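Local coordinates for amidohydrolase (Xanthomonas campestris pv. campestris, PDB 4DZH), which is a zinc-bound amidohydrolase that probably deaminates adenosine-type nucleosides, 5'-methylthioadenosine among the likely substrates, at residues A[145-150]-A[186-191]. Sequence-based numbering, arbitrary orientation.
Sequences VQAAVY and DQWRDD
Ala147 and Trp188 make nearly all of this contact, which buries about 120 Å² between helix 143-152 and the C-terminal end of helix 174-188. The methyl CB of Ala147 sits over one indole face, 3.1 Å above the plane and displaced toward the rim. Its nearest ring atom is Trp188 NE1 at 3.2 Å, and Trp188 CE2 follows at 3.5 Å. The height marks tight packing of the methyl on the pyrrole side of the indole. With CG beside the backbone N (chi1 -63°) and anti to the carbonyl carbon, the indole reaches across to the neighbouring helix. Gln187 CG, from Trp188's own segment, lies near the rim of the opposite face, 3.7 Å above the plane, and Asp191 CB lies at the edge. Tight packing fades at exposed Ala148, whose backbone N stands obliquely 3.8 Å from Trp188 CZ2; its side chain comes no closer than 4.6 Å to segment 186-191, and it gives up little surface. On the inner side, Ala147 and Trp188 both touch Ile194 of strand 194-200. The pair thus joins two successive helices packed side by side on the outside of the amidohydrolase TIM barrel, with Ile194 beneath them.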
loop_
_atom_site.group_PDB
_atom_site.type_symbol
_atom_site.label_atom_id
_atom_site.label_comp_id
_atom_site.label_asym_id
_atom_site.label_seq_id
_atom_site.Cartn_x
_atom_site.Cartn_y
_atom_site.Cartn_z
ATOM N N VAL A 145 2.172 26.461 -17.137
ATOM C CA VAL A 145 0.993 26.488 -16.293
ATOM C C VAL A 145 1.291 25.771 -14.978
ATOM O O VAL A 145 0.963 26.276 -13.901
ATOM C CB VAL A 145 -0.178 25.767 -16.994
ATOM C CG1 VAL A 145 -1.349 25.601 -16.051
ATOM C CG2 VAL A 145 -0.582 26.523 -18.293
ATOM N N GLN A 146 1.986 24.635 -15.055
ATOM C CA GLN A 146 2.284 23.902 -13.832
ATOM C C GLN A 146 3.127 24.705 -12.848
ATOM O O GLN A 146 2.841 24.707 -11.667
ATOM C CB GLN A 146 3.022 22.619 -14.146
ATOM C CG GLN A 146 2.137 21.689 -14.961
ATOM C CD GLN A 146 2.786 20.322 -15.127
ATOM O OE1 GLN A 146 3.853 20.208 -15.750
ATOM N NE2 GLN A 146 2.142 19.290 -14.584
ATOM N N ALA A 147 4.171 25.342 -13.345
ATOM C CA ALA A 147 5.034 26.159 -12.487
ATOM C C ALA A 147 4.206 27.238 -11.788
ATOM O O ALA A 147 4.305 27.413 -10.574
ATOM C CB ALA A 147 6.198 26.767 -13.299
ATOM N N ALA A 148 3.343 27.890 -12.550
ATOM C CA ALA A 148 2.493 28.945 -11.986
ATOM C C ALA A 148 1.560 28.379 -10.924
ATOM O O ALA A 148 1.390 28.989 -9.844
ATOM C CB ALA A 148 1.707 29.644 -13.082
ATOM N N VAL A 149 0.949 27.214 -11.217
ATOM C CA VAL A 149 0.039 26.562 -10.279
ATOM C C VAL A 149 0.733 26.141 -9.002
ATOM O O VAL A 149 0.262 26.453 -7.926
ATOM C CB VAL A 149 -0.686 25.357 -10.899
ATOM C CG1 VAL A 149 -1.465 24.600 -9.840
ATOM C CG2 VAL A 149 -1.599 25.832 -11.997
ATOM N N TYR A 150 1.885 25.477 -9.115
ATOM C CA TYR A 150 2.647 25.135 -7.918
ATOM C C TYR A 150 3.016 26.398 -7.096
ATOM O O TYR A 150 2.857 26.392 -5.876
ATOM C CB TYR A 150 3.903 24.340 -8.282
ATOM C CG TYR A 150 3.602 22.898 -8.691
ATOM C CD1 TYR A 150 2.911 22.017 -7.870
ATOM C CD2 TYR A 150 4.058 22.416 -9.912
ATOM C CE1 TYR A 150 2.668 20.709 -8.246
ATOM C CE2 TYR A 150 3.816 21.093 -10.276
ATOM C CZ TYR A 150 3.121 20.267 -9.451
ATOM O OH TYR A 150 2.851 18.941 -9.773
ATOM N N ASP A 186 13.925 30.959 -17.921
ATOM C CA ASP A 186 14.079 32.411 -17.710
ATOM C C ASP A 186 13.022 32.947 -16.719
ATOM O O ASP A 186 13.335 33.770 -15.867
ATOM C CB ASP A 186 13.998 33.148 -19.054
ATOM C CG ASP A 186 15.145 32.762 -20.007
ATOM O OD1 ASP A 186 16.107 32.081 -19.555
ATOM O OD2 ASP A 186 15.102 33.141 -21.208
ATOM N N GLN A 187 11.779 32.470 -16.814
ATOM C CA GLN A 187 10.689 32.936 -15.939
ATOM C C GLN A 187 10.966 32.590 -14.476
ATOM O O GLN A 187 10.587 33.339 -13.551
ATOM C CB GLN A 187 9.365 32.270 -16.360
ATOM C CG GLN A 187 8.107 32.893 -15.755
ATOM C CD GLN A 187 7.833 34.286 -16.328
ATOM O OE1 GLN A 187 8.455 34.698 -17.312
ATOM N NE2 GLN A 187 6.896 35.004 -15.723
ATOM N N TRP A 188 11.610 31.443 -14.265
ATOM C CA TRP A 188 11.733 30.886 -12.913
ATOM C C TRP A 188 13.160 30.886 -12.371
ATOM O O TRP A 188 13.413 30.286 -11.329
ATOM C CB TRP A 188 11.091 29.467 -12.834
ATOM C CG TRP A 188 9.603 29.555 -13.116
ATOM C CD1 TRP A 188 8.966 29.288 -14.300
ATOM C CD2 TRP A 188 8.613 30.086 -12.248
ATOM N NE1 TRP A 188 7.624 29.542 -14.193
ATOM C CE2 TRP A 188 7.379 30.045 -12.940
ATOM C CE3 TRP A 188 8.633 30.546 -10.928
ATOM C CZ2 TRP A 188 6.179 30.466 -12.361
ATOM C CZ3 TRP A 188 7.421 30.955 -10.344
ATOM C CH2 TRP A 188 6.219 30.915 -11.072
ATOM N N ARG A 189 14.086 31.594 -13.032
ATOM C CA ARG A 189 15.445 31.638 -12.470
ATOM C C ARG A 189 15.422 32.270 -11.058
ATOM O O ARG A 189 14.731 33.264 -10.790
ATOM C CB ARG A 189 16.447 32.340 -13.400
ATOM C CG ARG A 189 15.912 33.601 -13.972
ATOM C CD ARG A 189 16.990 34.405 -14.700
ATOM N NE ARG A 189 16.412 35.093 -15.855
ATOM C CZ ARG A 189 16.746 34.837 -17.120
ATOM N NH1 ARG A 189 17.666 33.907 -17.389
ATOM N NH2 ARG A 189 16.175 35.516 -18.116
ATOM N N ASP A 190 16.154 31.643 -10.151
ATOM C CA ASP A 190 16.283 32.119 -8.783
ATOM C C ASP A 190 14.986 32.195 -7.989
ATOM O O ASP A 190 14.912 32.928 -6.996
ATOM C CB ASP A 190 16.993 33.478 -8.737
ATOM C CG ASP A 190 18.334 33.451 -9.442
ATOM O OD1 ASP A 190 19.119 32.498 -9.212
ATOM O OD2 ASP A 190 18.603 34.372 -10.242
ATOM N N ASP A 191 13.963 31.420 -8.370
ATOM C CA ASP A 191 12.772 31.394 -7.533
ATOM C C ASP A 191 13.024 30.422 -6.386
ATOM O O ASP A 191 13.638 29.370 -6.596
ATOM C CB ASP A 191 11.568 30.908 -8.336
ATOM C CG ASP A 191 10.267 31.066 -7.575
ATOM O OD1 ASP A 191 9.863 30.128 -6.817
ATOM O OD2 ASP A 191 9.639 32.144 -7.713
#